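Local coordinates for protein VP1 (Merkel cell polyomavirus, PDB 4FMH) that forms the pentameric building units of the icosahedral viral capsid and binds sialylated oligosaccharides through a site required for infection, at residues A123-F135 / G214-L226. Residues are numbered along the deposited sequence; the frame is centred on the assembly and turned at random.
Sequences AGIPVSGVNYHMF and GSIQTGSQTPTVL
N131 and Q217 face each other as a hydrogen-bonded antiparallel pair, their side chains lying side by side on the same face of the sheet. The backbone bonds repeat at H133 and S215, joining strands 131-138 and 210-217 of the VP1 jelly roll. N131 repays a walk outward. Its CB packs on Q217 CB at 3.9 Å, and from CG the amide divides its work. OD1 takes H133 NE2 on a lone pair, in the plane of the imidazole, while OD1 also touches T224 CG2. ND2 uses both hydrogens: one goes to T224 OG1 at 3.0 Å and 163°, the other to G129 O at 3.2 Å, which it meets from above the carbonyl plane. Q217 NE2 reaches the same oxygen at 3.0 Å within that plane, and also bonds to P223 O. With CG anti to the backbone N (chi1 164°) and the chain extended beyond it, Q217 runs alongside N131, the two amide planes 55° apart. T224 OG1, which accepts from N131 ND2, is also hydrogen-bonded to V259 O of strand 250-263.

H133 ND1 hydrogen-bonds D257 OD1, and L226 CD2 makes a CH-pi contact over one face, offset toward the rim, 4.0 Å from the centroid. On the other face of the sheet I216 CG1 meets the Y132 ring at its edge; the hydroxyl bonds to Y70. Beyond the strands the 218-224 loop wraps around G129, whose N donates to T222 O at 2.7 Å. A neighbouring subunit extends the sheet along 214-216, and T218 OG1 bonds to V127 O of that subunit. With both N131 ND2 hydrogens engaged and OD1 held by the imidazole, the amide's flip is fixed; partners at both H133 nitrogens would suit a doubly protonated imidazole.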
loop_
_atom_site.group_PDB
_atom_site.type_symbol
_atom_site.label_atom_id
_atom_site.label_comp_id
_atom_site.label_asym_id
_atom_site.label_seq_id
_atom_site.Cartn_x
_atom_site.Cartn_y
_atom_site.Cartn_z
ATOM N N ALA B 123 -23.741 -7.431 -11.510
ATOM C CA ALA B 123 -23.928 -6.067 -11.030
ATOM C C ALA B 123 -23.218 -5.074 -11.943
ATOM O O ALA B 123 -22.416 -5.468 -12.794
ATOM C CB ALA B 123 -23.387 -5.951 -9.597
ATOM N N GLY B 124 -23.512 -3.786 -11.762
ATOM C CA GLY B 124 -22.817 -2.733 -12.491
ATOM C C GLY B 124 -21.361 -2.630 -12.090
ATOM O O GLY B 124 -20.995 -2.977 -10.963
ATOM N N ILE B 125 -20.522 -2.176 -13.018
ATOM C CA ILE B 125 -19.144 -1.817 -12.692
ATOM C C ILE B 125 -19.213 -0.600 -11.768
ATOM O O ILE B 125 -19.755 0.438 -12.159
ATOM C CB ILE B 125 -18.304 -1.470 -13.954
ATOM C CG1 ILE B 125 -18.245 -2.671 -14.908
ATOM C CG2 ILE B 125 -16.886 -1.008 -13.552
ATOM C CD1 ILE B 125 -17.801 -2.334 -16.323
ATOM N N PRO B 126 -18.687 -0.733 -10.533
ATOM C CA PRO B 126 -18.742 0.388 -9.601
ATOM C C PRO B 126 -17.898 1.564 -10.074
ATOM O O PRO B 126 -16.962 1.384 -10.861
ATOM C CB PRO B 126 -18.172 -0.190 -8.297
ATOM C CG PRO B 126 -17.425 -1.397 -8.686
ATOM C CD PRO B 126 -17.990 -1.905 -9.967
ATOM N N VAL B 127 -18.251 2.758 -9.605
ATOM C CA VAL B 127 -17.456 3.961 -9.835
ATOM C C VAL B 127 -15.991 3.679 -9.462
ATOM O O VAL B 127 -15.676 3.361 -8.309
ATOM C CB VAL B 127 -18.045 5.177 -9.079
ATOM C CG1 VAL B 127 -17.163 6.404 -9.259
ATOM C CG2 VAL B 127 -19.473 5.475 -9.588
ATOM N N SER B 128 -15.106 3.817 -10.442
ATOM C CA SER B 128 -13.708 3.416 -10.295
ATOM C C SER B 128 -12.873 3.999 -11.425
ATOM O O SER B 128 -13.408 4.561 -12.384
ATOM C CB SER B 128 -13.586 1.887 -10.285
ATOM O OG SER B 128 -14.224 1.318 -11.412
ATOM N N GLY B 129 -11.556 3.870 -11.309
ATOM C CA GLY B 129 -10.652 4.398 -12.324
ATOM C C GLY B 129 -9.963 5.673 -11.878
ATOM O O GLY B 129 -9.445 5.749 -10.760
ATOM N N VAL B 130 -9.943 6.668 -12.763
ATOM C CA VAL B 130 -9.195 7.902 -12.509
ATOM C C VAL B 130 -9.672 8.611 -11.240
ATOM O O VAL B 130 -10.853 8.953 -11.117
ATOM C CB VAL B 130 -9.257 8.874 -13.712
ATOM C CG1 VAL B 130 -8.578 10.201 -13.370
ATOM C CG2 VAL B 130 -8.610 8.231 -14.957
ATOM N N ASN B 131 -8.744 8.795 -10.297
ATOM C CA ASN B 131 -8.972 9.644 -9.126
ATOM C C ASN B 131 -8.034 10.835 -9.112
ATOM O O ASN B 131 -6.865 10.728 -9.504
ATOM C CB ASN B 131 -8.795 8.861 -7.820
ATOM C CG ASN B 131 -10.077 8.178 -7.366
ATOM O OD1 ASN B 131 -10.684 8.580 -6.369
ATOM N ND2 ASN B 131 -10.494 7.145 -8.096
ATOM N N TYR B 132 -8.554 11.968 -8.650
ATOM C CA TYR B 132 -7.733 13.140 -8.392
ATOM C C TYR B 132 -8.292 13.821 -7.162
ATOM O O TYR B 132 -9.470 14.205 -7.137
ATOM C CB TYR B 132 -7.753 14.095 -9.592
ATOM C CG TYR B 132 -6.868 15.316 -9.447
ATOM C CD1 TYR B 132 -5.484 15.231 -9.646
ATOM C CD2 TYR B 132 -7.413 16.558 -9.116
ATOM C CE1 TYR B 132 -4.660 16.356 -9.511
ATOM C CE2 TYR B 132 -6.601 17.688 -8.974
ATOM C CZ TYR B 132 -5.234 17.581 -9.176
ATOM O OH TYR B 132 -4.443 18.700 -9.043
ATOM N N HIS B 133 -7.447 13.967 -6.143
ATOM C CA HIS B 133 -7.868 14.548 -4.876
ATOM C C HIS B 133 -6.866 15.569 -4.389
ATOM O O HIS B 133 -5.673 15.284 -4.290
ATOM C CB HIS B 133 -8.075 13.464 -3.823
ATOM C CG HIS B 133 -9.095 12.453 -4.221
ATOM N ND1 HIS B 133 -10.450 12.678 -4.096
ATOM C CD2 HIS B 133 -8.964 11.239 -4.801
ATOM C CE1 HIS B 133 -11.109 11.632 -4.561
ATOM N NE2 HIS B 133 -10.231 10.744 -4.993
ATOM N N MET B 134 -7.366 16.758 -4.082
ATOM C CA MET B 134 -6.531 17.824 -3.557
ATOM C C MET B 134 -7.378 18.797 -2.750
ATOM O O MET B 134 -8.573 18.958 -3.003
ATOM C CB MET B 134 -5.783 18.557 -4.691
ATOM C CG MET B 134 -6.602 19.560 -5.503
ATOM S SD MET B 134 -6.668 21.252 -4.833
ATOM C CE MET B 134 -4.965 21.760 -4.993
ATOM N N PHE B 135 -6.753 19.427 -1.766
ATOM C CA PHE B 135 -7.359 20.565 -1.086
ATOM C C PHE B 135 -6.249 21.546 -0.744
ATOM O O PHE B 135 -5.074 21.157 -0.632
ATOM C CB PHE B 135 -8.182 20.140 0.146
ATOM C CG PHE B 135 -7.351 19.720 1.338
ATOM C CD1 PHE B 135 -6.897 18.411 1.465
ATOM C CD2 PHE B 135 -7.044 20.638 2.347
ATOM C CE1 PHE B 135 -6.141 18.018 2.571
ATOM C CE2 PHE B 135 -6.294 20.253 3.456
ATOM C CZ PHE B 135 -5.841 18.947 3.570
ATOM N N GLY B 214 -2.242 16.950 -2.357
ATOM C CA GLY B 214 -2.949 16.312 -3.465
ATOM C C GLY B 214 -2.345 15.014 -3.946
ATOM O O GLY B 214 -1.229 14.671 -3.574
ATOM N N SER B 215 -3.097 14.312 -4.794
ATOM C CA SER B 215 -2.689 13.023 -5.343
ATOM C C SER B 215 -3.497 12.717 -6.601
ATOM O O SER B 215 -4.617 13.227 -6.788
ATOM C CB SER B 215 -2.883 11.908 -4.301
ATOM O OG SER B 215 -4.267 11.706 -4.029
ATOM N N ILE B 216 -2.920 11.884 -7.459
ATOM C CA ILE B 216 -3.626 11.363 -8.617
ATOM C C ILE B 216 -3.544 9.841 -8.607
ATOM O O ILE B 216 -2.645 9.254 -7.992
ATOM C CB ILE B 216 -3.056 11.934 -9.956
ATOM C CG1 ILE B 216 -4.087 11.819 -11.090
ATOM C CG2 ILE B 216 -1.719 11.276 -10.329
ATOM C CD1 ILE B 216 -3.708 12.613 -12.366
ATOM N N GLN B 217 -4.508 9.219 -9.279
ATOM C CA GLN B 217 -4.500 7.785 -9.537
ATOM C C GLN B 217 -5.056 7.578 -10.935
ATOM O O GLN B 217 -6.207 7.946 -11.209
ATOM C CB GLN B 217 -5.361 7.067 -8.495
ATOM C CG GLN B 217 -5.758 5.640 -8.848
ATOM C CD GLN B 217 -6.747 5.096 -7.844
ATOM O OE1 GLN B 217 -6.404 4.892 -6.677
ATOM N NE2 GLN B 217 -7.992 4.888 -8.277
ATOM N N THR B 218 -4.240 7.026 -11.831
ATOM C CA THR B 218 -4.713 6.746 -13.199
ATOM C C THR B 218 -5.122 5.272 -13.338
ATOM O O THR B 218 -5.241 4.575 -12.339
ATOM C CB THR B 218 -3.706 7.212 -14.291
ATOM O OG1 THR B 218 -2.539 6.382 -14.281
ATOM C CG2 THR B 218 -3.305 8.662 -14.049
ATOM N N GLY B 219 -5.364 4.812 -14.563
ATOM C CA GLY B 219 -5.963 3.492 -14.791
ATOM C C GLY B 219 -7.463 3.628 -14.997
ATOM O O GLY B 219 -8.076 4.557 -14.484
ATOM N N SER B 220 -8.058 2.701 -15.745
ATOM C CA SER B 220 -9.470 2.819 -16.146
ATOM C C SER B 220 -10.479 2.289 -15.125
ATOM O O SER B 220 -11.573 2.844 -14.988
ATOM C CB SER B 220 -9.701 2.135 -17.497
ATOM O OG SER B 220 -9.254 0.793 -17.465
ATOM N N GLN B 221 -10.120 1.211 -14.431
ATOM C CA GLN B 221 -11.008 0.578 -13.461
ATOM C C GLN B 221 -10.331 0.416 -12.104
ATOM O O GLN B 221 -10.767 -0.387 -11.279
ATOM C CB GLN B 221 -11.486 -0.786 -13.978
ATOM C CG GLN B 221 -12.602 -0.697 -15.025
ATOM C CD GLN B 221 -13.236 -2.048 -15.337
ATOM O OE1 GLN B 221 -13.593 -2.810 -14.435
ATOM N NE2 GLN B 221 -13.386 -2.343 -16.621
ATOM N N THR B 222 -9.269 1.186 -11.881
ATOM C CA THR B 222 -8.535 1.170 -10.611
ATOM C C THR B 222 -9.497 1.414 -9.449
ATOM O O THR B 222 -10.309 2.342 -9.503
ATOM C CB THR B 222 -7.447 2.250 -10.605
ATOM O OG1 THR B 222 -6.745 2.207 -11.854
ATOM C CG2 THR B 222 -6.450 2.037 -9.444
ATOM N N PRO B 223 -9.432 0.567 -8.405
ATOM C CA PRO B 223 -10.306 0.737 -7.247
ATOM C C PRO B 223 -10.218 2.147 -6.664
ATOM O O PRO B 223 -9.116 2.699 -6.515
ATOM C CB PRO B 223 -9.748 -0.276 -6.239
ATOM C CG PRO B 223 -9.149 -1.343 -7.092
ATOM C CD PRO B 223 -8.573 -0.632 -8.279
ATOM N N THR B 224 -11.377 2.734 -6.384
ATOM C CA THR B 224 -11.440 3.979 -5.646
ATOM C C THR B 224 -11.367 3.608 -4.178
ATOM O O THR B 224 -12.219 2.868 -3.669
ATOM C CB THR B 224 -12.716 4.757 -5.968
ATOM O OG1 THR B 224 -12.660 5.187 -7.336
ATOM C CG2 THR B 224 -12.868 6.000 -5.048
ATOM N N VAL B 225 -10.326 4.107 -3.516
ATOM C CA VAL B 225 -10.030 3.756 -2.130
ATOM C C VAL B 225 -9.949 5.060 -1.341
ATOM O O VAL B 225 -9.017 5.852 -1.521
ATOM C CB VAL B 225 -8.697 2.977 -2.022
ATOM C CG1 VAL B 225 -8.305 2.734 -0.560
ATOM C CG2 VAL B 225 -8.768 1.649 -2.793
ATOM N N LEU B 226 -10.951 5.291 -0.495
ATOM C CA LEU B 226 -11.054 6.544 0.254
ATOM C C LEU B 226 -11.351 6.267 1.722
ATOM O O LEU B 226 -12.020 5.284 2.052
ATOM C CB LEU B 226 -12.143 7.444 -0.351
ATOM C CG LEU B 226 -11.932 7.869 -1.820
ATOM C CD1 LEU B 226 -13.189 8.526 -2.386
ATOM C CD2 LEU B 226 -10.716 8.794 -1.965
HETATM O O HOH W 1 -13.990 -1.379 -11.281
#